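Local coordinates for protein SusD homolog (Bacteroides thetaiotaomicron, PDB 4MRU) that probably binds mucin O-glycans for uptake, as a SusD-like outer-membrane lipoprotein with a TPR-related helical fold, at residues A[272-277]-A[369-374]; A[266-271]-A[278-283]; A[421-424]-A[428-431]. All blocks are in the same frame, centred on the assembly; numbering follows the deposited sequence.

Contact 1 (A[272-277]-A[369-374]); sequences ADPRRD and EDYLNS. With MG (magnesium ion), chain C.
Y371 reaches across from helix 368-371 and sets its phenol end against the D273–R275 pair of the loop opposite, supplying more than half of the 157 Å² buried here. Its CG lies anti to the backbone N (chi1 176°), which sends the ring out from its helix toward the loop. The OH comes within 2.8 Å of D273 OD2 and accepts a weak, bent bond from R275 NH2 at 3.2 Å. The hydroxyl meets the guanidinium at its edge, near its plane, and the phenol ring and guanidinium planes stand 84° apart. Q418 of helix 408-423 is the stronger polar partner of the hydroxyl, and its amide oxygen also takes R275 NH2.

The group the ring packs against is held by several bonds. R275 grips D273 side-on: NE gives a nearly straight bond (178°) to the syn lone pair of OD1 at 2.9 Å, while NH2 forms a salt bridge to OD2 at 2.8 Å. OD1 also accepts from R275 N at 2.9 Å, on its anti side, so backbone and side chain of one arginine fix the rotation of the carboxylate. P274 adds an apolar touch, CD to Y371 CD1 at 3.9 Å. Two residues beyond Y371, N373 OD1 binds a magnesium ion whose other five ligands are waters.

The loop has the signature of a tight link between helices: a Schellman motif ends helix 262-270 at A272, and the D273 side chain caps the type I turn D273–R276 leading into helix 276-279.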
loop_
_atom_site.group_PDB
_atom_site.type_symbol
_atom_site.label_atom_id
_atom_site.label_comp_id
_atom_site.label_asym_id
_atom_site.label_seq_id
_atom_site.Cartn_x
_atom_site.Cartn_y
_atom_site.Cartn_z
ATOM N N ALA A 272 -12.853 -5.692 -18.925
ATOM C CA ALA A 272 -14.258 -5.376 -18.802
ATOM C C ALA A 272 -14.751 -5.650 -17.354
ATOM O O ALA A 272 -15.797 -6.232 -17.096
ATOM C CB ALA A 272 -15.070 -6.138 -19.850
ATOM N N ASP A 273 -13.989 -5.150 -16.403
ATOM C CA ASP A 273 -14.114 -5.535 -15.000
ATOM C C ASP A 273 -15.401 -4.943 -14.434
ATOM O O ASP A 273 -15.572 -3.699 -14.409
ATOM C CB ASP A 273 -12.865 -5.036 -14.267
ATOM C CG ASP A 273 -12.695 -5.617 -12.896
ATOM O OD1 ASP A 273 -13.650 -5.677 -12.133
ATOM O OD2 ASP A 273 -11.533 -5.960 -12.582
ATOM N N PRO A 274 -16.326 -5.798 -13.932
ATOM C CA PRO A 274 -17.533 -5.245 -13.328
ATOM C C PRO A 274 -17.309 -4.328 -12.097
ATOM O O PRO A 274 -18.228 -3.627 -11.712
ATOM C CB PRO A 274 -18.325 -6.506 -12.898
ATOM C CG PRO A 274 -17.800 -7.601 -13.771
ATOM C CD PRO A 274 -16.332 -7.277 -13.958
ATOM N N ARG A 275 -16.119 -4.278 -11.509
ATOM C CA ARG A 275 -15.881 -3.386 -10.365
ATOM C C ARG A 275 -15.701 -1.913 -10.731
ATOM O O ARG A 275 -15.592 -1.052 -9.835
ATOM C CB ARG A 275 -14.630 -3.855 -9.587
ATOM C CG ARG A 275 -14.864 -5.148 -8.853
ATOM C CD ARG A 275 -13.552 -5.742 -8.329
ATOM N NE ARG A 275 -12.760 -6.305 -9.412
ATOM C CZ ARG A 275 -11.690 -7.082 -9.240
ATOM N NH1 ARG A 275 -11.267 -7.393 -8.031
ATOM N NH2 ARG A 275 -11.047 -7.561 -10.291
ATOM N N ARG A 276 -15.563 -1.626 -12.028
ATOM C CA ARG A 276 -15.262 -0.265 -12.465
ATOM C C ARG A 276 -16.291 0.729 -11.949
ATOM O O ARG A 276 -15.911 1.796 -11.519
ATOM C CB ARG A 276 -15.163 -0.194 -13.993
ATOM C CG ARG A 276 -13.848 -0.743 -14.513
ATOM C CD ARG A 276 -13.837 -0.834 -16.036
ATOM N NE ARG A 276 -14.896 -1.700 -16.506
ATOM C CZ ARG A 276 -15.361 -1.720 -17.756
ATOM N NH1 ARG A 276 -14.841 -0.934 -18.697
ATOM N NH2 ARG A 276 -16.345 -2.557 -18.069
ATOM N N ASP A 277 -17.568 0.371 -11.948
ATOM C CA ASP A 277 -18.588 1.351 -11.552
ATOM C C ASP A 277 -18.634 1.534 -10.041
ATOM O O ASP A 277 -19.301 2.431 -9.566
ATOM C CB ASP A 277 -19.983 1.043 -12.128
ATOM C CG ASP A 277 -20.718 -0.055 -11.399
ATOM O OD1 ASP A 277 -20.068 -0.963 -10.851
ATOM O OD2 ASP A 277 -21.966 0.024 -11.345
ATOM N N GLU A 369 -17.482 -15.246 -11.306
ATOM C CA GLU A 369 -17.184 -16.583 -11.821
ATOM C C GLU A 369 -16.879 -16.512 -13.314
ATOM O O GLU A 369 -15.924 -17.114 -13.731
ATOM C CB GLU A 369 -18.320 -17.578 -11.519
ATOM C CG GLU A 369 -18.475 -17.895 -10.016
ATOM C CD GLU A 369 -17.547 -18.987 -9.468
ATOM O OE1 GLU A 369 -16.518 -19.305 -10.113
ATOM O OE2 GLU A 369 -17.834 -19.521 -8.357
ATOM N N ASP A 370 -17.682 -15.781 -14.113
ATOM C CA ASP A 370 -17.347 -15.584 -15.534
ATOM C C ASP A 370 -16.029 -14.789 -15.747
ATOM O O ASP A 370 -15.255 -15.101 -16.623
ATOM C CB ASP A 370 -18.467 -14.874 -16.289
ATOM C CG ASP A 370 -19.637 -15.790 -16.593
ATOM O OD1 ASP A 370 -19.447 -17.027 -16.583
ATOM O OD2 ASP A 370 -20.742 -15.267 -16.853
ATOM N N TYR A 371 -15.814 -13.745 -14.958
ATOM C CA TYR A 371 -14.604 -12.919 -15.010
ATOM C C TYR A 371 -13.343 -13.781 -14.814
ATOM O O TYR A 371 -12.354 -13.640 -15.501
ATOM C CB TYR A 371 -14.692 -11.823 -13.933
ATOM C CG TYR A 371 -13.476 -10.916 -13.777
ATOM C CD1 TYR A 371 -13.359 -9.751 -14.535
ATOM C CD2 TYR A 371 -12.495 -11.189 -12.854
ATOM C CE1 TYR A 371 -12.293 -8.905 -14.410
ATOM C CE2 TYR A 371 -11.398 -10.312 -12.683
ATOM C CZ TYR A 371 -11.320 -9.166 -13.444
ATOM O OH TYR A 371 -10.247 -8.312 -13.285
ATOM N N LEU A 372 -13.443 -14.747 -13.934
ATOM C CA LEU A 372 -12.321 -15.651 -13.640
ATOM C C LEU A 372 -11.915 -16.545 -14.814
ATOM O O LEU A 372 -10.835 -17.103 -14.796
ATOM C CB LEU A 372 -12.677 -16.527 -12.422
ATOM C CG LEU A 372 -12.476 -15.884 -11.050
ATOM C CD1 LEU A 372 -13.066 -16.787 -9.997
ATOM C CD2 LEU A 372 -11.014 -15.644 -10.816
ATOM N N ASN A 373 -12.748 -16.657 -15.838
ATOM C CA ASN A 373 -12.362 -17.360 -17.036
ATOM C C ASN A 373 -11.997 -16.463 -18.186
ATOM O O ASN A 373 -11.895 -16.919 -19.329
ATOM C CB ASN A 373 -13.505 -18.276 -17.451
ATOM C CG ASN A 373 -13.679 -19.416 -16.478
ATOM O OD1 ASN A 373 -12.730 -20.036 -16.047
ATOM N ND2 ASN A 373 -14.930 -19.673 -16.101
ATOM N N SER A 374 -11.818 -15.174 -17.913
ATOM C CA SER A 374 -11.541 -14.221 -18.965
ATOM C C SER A 374 -10.153 -14.449 -19.539
ATOM O O SER A 374 -9.181 -14.697 -18.796
ATOM C CB SER A 374 -11.638 -12.777 -18.434
ATOM O OG SER A 374 -11.180 -11.852 -19.402
HETATM MG MG MG C . -12.213 -21.665 -14.735
HETATM O O HOH W 1 -14.242 -22.269 -14.765
HETATM O O HOH W 2 -11.701 -22.806 -16.504
HETATM O O HOH W 3 -10.243 -21.005 -14.549
HETATM O O HOH W 4 -11.773 -23.314 -13.446
HETATM O O HOH W 5 -12.640 -20.458 -13.066
#

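Contact 2 (A[266-271]-A[278-283]); sequences CYMNGY and KYFTKV. With EDO (1,2-ethanediol), chain I.
A Met-aromatic cluster, formed by M268 with Y279 and F280, fills the angle between helix 262-270 and the end of helix 276-279. M268 is modelled as selenomethionine. Its chain runs extended through chi2 and bends at chi3 (88°), which swings the terminal methyl onto the tyrosine. CE sits over one face of the Y279 ring, 4.0 Å from the centroid and 26° off the normal, a CH-pi geometry offset toward the CD2–CE2 side of the rim, with CE 3.6 Å from CD2. The selenium takes a more slanting position. It lies 4.6 Å from the Y279 centroid and touches F280 CE2 at 3.8 Å, oblique to both rings. F280 is in turn packed against its neighbour, with Y279 CB above the centre of its ring, so the two side chains are packed on each other as well as on M268.

Y279 OH is turned elsewhere, bonded to the carbonyl of I421, and F424 packs against both rings. On another side of helix 262-270, N269 ND2 donates to an ethanediol probably left from crystallisation. Because the contact consists of a polarisable selenium, in the place of methionine's sulfur, a methyl and two rings, it is probably held mainly by dispersion and shape fit, without polar bonds between the segments.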
loop_
_atom_site.group_PDB
_atom_site.type_symbol
_atom_site.label_atom_id
_atom_site.label_comp_id
_atom_site.label_asym_id
_atom_site.label_seq_id
_atom_site.Cartn_x
_atom_site.Cartn_y
_atom_site.Cartn_z
ATOM N N CYS A 266 -6.320 0.771 -18.069
ATOM C CA CYS A 266 -5.947 -0.149 -19.132
ATOM C C CYS A 266 -6.263 -1.592 -18.780
ATOM O O CYS A 266 -6.834 -2.334 -19.588
ATOM C CB CYS A 266 -4.443 -0.074 -19.442
ATOM S SG CYS A 266 -3.989 1.394 -20.362
ATOM N N TYR A 267 -5.883 -2.006 -17.573
ATOM C CA TYR A 267 -6.182 -3.339 -17.147
ATOM C C TYR A 267 -7.709 -3.552 -16.995
ATOM O O TYR A 267 -8.234 -4.496 -17.532
ATOM C CB TYR A 267 -5.524 -3.669 -15.817
ATOM C CG TYR A 267 -4.053 -3.967 -15.889
ATOM C CD1 TYR A 267 -3.101 -2.946 -15.959
ATOM C CD2 TYR A 267 -3.595 -5.299 -15.883
ATOM C CE1 TYR A 267 -1.757 -3.225 -15.986
ATOM C CE2 TYR A 267 -2.249 -5.575 -15.943
ATOM C CZ TYR A 267 -1.338 -4.562 -16.002
ATOM O OH TYR A 267 -0.013 -4.902 -16.024
HETATM N N MSE A 268 -8.390 -2.670 -16.264
HETATM C CA MSE A 268 -9.803 -2.918 -15.887
HETATM C C MSE A 268 -10.734 -2.704 -17.079
HETATM O O MSE A 268 -11.754 -3.411 -17.174
HETATM C CB MSE A 268 -10.218 -2.070 -14.695
HETATM C CG MSE A 268 -9.626 -2.621 -13.411
HETATM SE SE MSE A 268 -10.072 -1.503 -11.865
HETATM C CE MSE A 268 -11.829 -2.377 -11.385
ATOM N N ASN A 269 -10.438 -1.789 -17.991
ATOM C CA ASN A 269 -11.195 -1.727 -19.266
ATOM C C ASN A 269 -10.914 -2.943 -20.165
ATOM O O ASN A 269 -11.820 -3.472 -20.786
ATOM C CB ASN A 269 -10.927 -0.459 -20.067
ATOM C CG ASN A 269 -11.668 0.749 -19.533
ATOM O OD1 ASN A 269 -12.516 0.673 -18.622
ATOM N ND2 ASN A 269 -11.373 1.869 -20.112
ATOM N N GLY A 270 -9.650 -3.361 -20.247
ATOM C CA GLY A 270 -9.297 -4.562 -21.026
ATOM C C GLY A 270 -10.064 -5.791 -20.530
ATOM O O GLY A 270 -10.540 -6.592 -21.308
ATOM N N TYR A 271 -10.171 -5.932 -19.211
ATOM C CA TYR A 271 -10.857 -7.059 -18.600
ATOM C C TYR A 271 -12.349 -6.853 -18.509
ATOM O O TYR A 271 -13.056 -7.742 -18.026
ATOM C CB TYR A 271 -10.319 -7.300 -17.186
ATOM C CG TYR A 271 -8.847 -7.660 -17.021
ATOM C CD1 TYR A 271 -8.118 -8.281 -18.027
ATOM C CD2 TYR A 271 -8.208 -7.434 -15.806
ATOM C CE1 TYR A 271 -6.788 -8.660 -17.832
ATOM C CE2 TYR A 271 -6.883 -7.814 -15.593
ATOM C CZ TYR A 271 -6.181 -8.417 -16.617
ATOM O OH TYR A 271 -4.887 -8.792 -16.398
ATOM N N LYS A 278 -17.911 0.698 -9.309
ATOM C CA LYS A 278 -17.731 0.876 -7.868
ATOM C C LYS A 278 -16.423 1.615 -7.552
ATOM O O LYS A 278 -16.288 2.193 -6.490
ATOM C CB LYS A 278 -17.714 -0.475 -7.166
ATOM C CG LYS A 278 -18.975 -1.342 -7.467
ATOM C CD LYS A 278 -20.185 -0.745 -6.830
ATOM C CE LYS A 278 -21.411 -1.662 -6.954
ATOM N NZ LYS A 278 -21.579 -2.141 -8.340
ATOM N N TYR A 279 -15.478 1.587 -8.469
ATOM C CA TYR A 279 -14.157 2.238 -8.249
ATOM C C TYR A 279 -14.061 3.683 -8.742
ATOM O O TYR A 279 -13.373 4.506 -8.139
ATOM C CB TYR A 279 -13.087 1.484 -8.994
ATOM C CG TYR A 279 -12.556 0.230 -8.332
ATOM C CD1 TYR A 279 -13.337 -0.528 -7.454
ATOM C CD2 TYR A 279 -11.251 -0.193 -8.585
ATOM C CE1 TYR A 279 -12.825 -1.677 -6.832
ATOM C CE2 TYR A 279 -10.738 -1.338 -7.964
ATOM C CZ TYR A 279 -11.554 -2.069 -7.096
ATOM O OH TYR A 279 -11.074 -3.209 -6.484
ATOM N N PHE A 280 -14.697 3.960 -9.887
ATOM C CA PHE A 280 -14.472 5.174 -10.655
ATOM C C PHE A 280 -15.747 5.858 -11.087
ATOM O O PHE A 280 -16.798 5.228 -11.205
ATOM C CB PHE A 280 -13.739 4.856 -11.951
ATOM C CG PHE A 280 -12.559 3.942 -11.793
ATOM C CD1 PHE A 280 -11.530 4.245 -10.916
ATOM C CD2 PHE A 280 -12.444 2.813 -12.596
ATOM C CE1 PHE A 280 -10.431 3.418 -10.787
ATOM C CE2 PHE A 280 -11.353 1.982 -12.466
ATOM C CZ PHE A 280 -10.346 2.284 -11.556
ATOM N N THR A 281 -15.658 7.171 -11.272
ATOM C CA THR A 281 -16.679 7.910 -11.969
ATOM C C THR A 281 -16.447 7.791 -13.490
ATOM O O THR A 281 -15.320 7.520 -13.966
ATOM C CB THR A 281 -16.652 9.406 -11.595
ATOM O OG1 THR A 281 -15.400 9.960 -11.998
ATOM C CG2 THR A 281 -16.796 9.590 -10.105
ATOM N N LYS A 282 -17.539 7.959 -14.228
ATOM C CA LYS A 282 -17.523 8.034 -15.673
ATOM C C LYS A 282 -17.334 9.452 -16.129
ATOM O O LYS A 282 -17.802 10.374 -15.463
ATOM C CB LYS A 282 -18.857 7.543 -16.240
ATOM C CG LYS A 282 -19.039 6.039 -16.172
ATOM C CD LYS A 282 -20.197 5.618 -17.068
ATOM C CE LYS A 282 -20.191 4.112 -17.315
ATOM N NZ LYS A 282 -21.398 3.666 -18.086
ATOM N N VAL A 283 -16.645 9.617 -17.263
ATOM C CA VAL A 283 -16.525 10.866 -17.942
ATOM C C VAL A 283 -17.492 10.743 -19.081
ATOM O O VAL A 283 -17.469 9.744 -19.780
ATOM C CB VAL A 283 -15.156 11.081 -18.585
ATOM C CG1 VAL A 283 -15.191 12.392 -19.369
ATOM C CG2 VAL A 283 -14.032 11.089 -17.571
HETATM C C1 EDO I . -8.129 1.571 -22.006
HETATM O O1 EDO I . -9.483 1.735 -22.469
HETATM C C2 EDO I . -7.398 2.910 -21.931
HETATM O O2 EDO I . -7.324 3.639 -23.196
#

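Contact 3 (A[421-424]-A[428-431]); sequences IALF and IESW
Helix 408-423 runs out at the segment 421-424, where F424 has left helical angles (psi 134°), and after only three intervening residues the segment 428-431 is already in the early part of helix 427-437. The backbones come closest at L423 and S430, whose CA atoms are 7.0 Å apart. L423 points toward segment 428-431, and its CD1 lies 3.4 Å from S430 OG and 3.9 Å from E429 CG. The second methyl, CD2, also faces the glutamate, 4.1 Å from E429 CG. This is a tight helix-loop-helix corner of the largely helical SusD-like fold, its centre about 5 Å from the centre of the chain, with one leucine wedged into it. E429 extends CG anti to its own N (chi1 179°) and bends at chi2 (62°), offering the leucine its aliphatic part while the carboxylate turns off to a salt bridge with R209. S430 likewise meets L423 by van der Waals contact, its OG being hydrogen-bonded to Y57 OH. Trimming L423 to an alanine removes both methyls and would probably leave E429 CG without this apolar neighbour and S430 OG with only the CB beside it. Loop residue Y57 and, from helix 327-339, E329 also touch this leucine.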
loop_
_atom_site.group_PDB
_atom_site.type_symbol
_atom_site.label_atom_id
_atom_site.label_comp_id
_atom_site.label_asym_id
_atom_site.label_seq_id
_atom_site.Cartn_x
_atom_site.Cartn_y
_atom_site.Cartn_z
ATOM N N ILE A 421 -5.584 -4.685 -8.313
ATOM C CA ILE A 421 -6.929 -4.220 -8.556
ATOM C C ILE A 421 -7.752 -4.205 -7.232
ATOM O O ILE A 421 -8.434 -3.221 -6.896
ATOM C CB ILE A 421 -7.635 -5.077 -9.607
ATOM C CG1 ILE A 421 -6.957 -4.902 -10.979
ATOM C CG2 ILE A 421 -9.117 -4.711 -9.641
ATOM C CD1 ILE A 421 -7.503 -5.838 -12.043
ATOM N N ALA A 422 -7.696 -5.311 -6.493
ATOM C CA ALA A 422 -8.436 -5.424 -5.232
ATOM C C ALA A 422 -7.974 -4.478 -4.107
ATOM O O ALA A 422 -8.716 -4.157 -3.205
ATOM C CB ALA A 422 -8.379 -6.864 -4.732
ATOM N N LEU A 423 -6.724 -4.056 -4.176
ATOM C CA LEU A 423 -6.142 -3.161 -3.191
ATOM C C LEU A 423 -6.508 -1.685 -3.369
ATOM O O LEU A 423 -6.278 -0.870 -2.483
ATOM C CB LEU A 423 -4.594 -3.286 -3.268
ATOM C CG LEU A 423 -3.949 -4.350 -2.401
ATOM C CD1 LEU A 423 -2.498 -4.570 -2.853
ATOM C CD2 LEU A 423 -4.010 -3.972 -0.914
ATOM N N PHE A 424 -6.990 -1.315 -4.554
ATOM C CA PHE A 424 -7.208 0.093 -4.864
ATOM C C PHE A 424 -8.044 0.695 -3.739
ATOM O O PHE A 424 -9.032 0.105 -3.382
ATOM C CB PHE A 424 -7.903 0.188 -6.214
ATOM C CG PHE A 424 -8.291 1.578 -6.618
ATOM C CD1 PHE A 424 -7.375 2.416 -7.247
ATOM C CD2 PHE A 424 -9.568 2.034 -6.429
ATOM C CE1 PHE A 424 -7.742 3.696 -7.662
ATOM C CE2 PHE A 424 -9.937 3.341 -6.826
ATOM C CZ PHE A 424 -9.013 4.150 -7.444
ATOM N N ILE A 428 0.511 2.620 -1.406
ATOM C CA ILE A 428 1.803 2.320 -0.785
ATOM C C ILE A 428 1.981 0.794 -0.809
ATOM O O ILE A 428 3.026 0.277 -1.221
ATOM C CB ILE A 428 1.968 2.890 0.629
ATOM C CG1 ILE A 428 1.960 4.435 0.612
ATOM C CG2 ILE A 428 3.276 2.396 1.268
ATOM C CD1 ILE A 428 3.097 5.119 -0.152
ATOM N N GLU A 429 0.954 0.043 -0.446
ATOM C CA GLU A 429 1.087 -1.420 -0.490
ATOM C C GLU A 429 1.295 -1.948 -1.909
ATOM O O GLU A 429 2.145 -2.815 -2.109
ATOM C CB GLU A 429 -0.123 -2.103 0.112
ATOM C CG GLU A 429 -0.067 -3.633 0.068
ATOM C CD GLU A 429 1.099 -4.226 0.872
ATOM O OE1 GLU A 429 1.729 -3.540 1.707
ATOM O OE2 GLU A 429 1.430 -5.390 0.642
ATOM N N SER A 430 0.544 -1.425 -2.887
ATOM C CA SER A 430 0.676 -1.831 -4.278
ATOM C C SER A 430 2.036 -1.442 -4.852
ATOM O O SER A 430 2.644 -2.169 -5.632
ATOM C CB SER A 430 -0.453 -1.229 -5.100
ATOM O OG SER A 430 -1.658 -1.913 -4.856
ATOM N N TRP A 431 2.551 -0.302 -4.424
ATOM C CA TRP A 431 3.894 0.096 -4.851
ATOM C C TRP A 431 4.938 -0.895 -4.323
ATOM O O TRP A 431 5.844 -1.292 -5.075
ATOM C CB TRP A 431 4.183 1.521 -4.410
ATOM C CG TRP A 431 5.559 2.016 -4.738
ATOM C CD1 TRP A 431 6.302 1.701 -5.819
ATOM C CD2 TRP A 431 6.333 2.951 -3.975
ATOM N NE1 TRP A 431 7.512 2.360 -5.789
ATOM C CE2 TRP A 431 7.559 3.144 -4.676
ATOM C CE3 TRP A 431 6.118 3.640 -2.776
ATOM C CZ2 TRP A 431 8.560 4.001 -4.222
ATOM C CZ3 TRP A 431 7.121 4.488 -2.309
ATOM C CH2 TRP A 431 8.326 4.671 -3.045
#

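How the contacts relate
From the N terminus, contact 2 closes first, folding helix 262-270 onto the end of helix 276-279 across six residues. Those six are 272-277, the first segment of contact 1, so the two contacts cross: contact 1 leaves from this link and helix start and spans 91 residues to reach 369-374. D273 N probably bonds M268 O, and R276 NH1 bonds N269 OD1, knitting them together. Contact 3 follows in series, closing a three-residue link between helices 408-423 and 427-437. I421, in its first segment though not touching 428-431, packs on D273, R275 and Y371, while its carbonyl accepts from Y279 OH. These links run from helix 368-371, near the magnesium ion, to the end of helix 408-423, near the chain's centre.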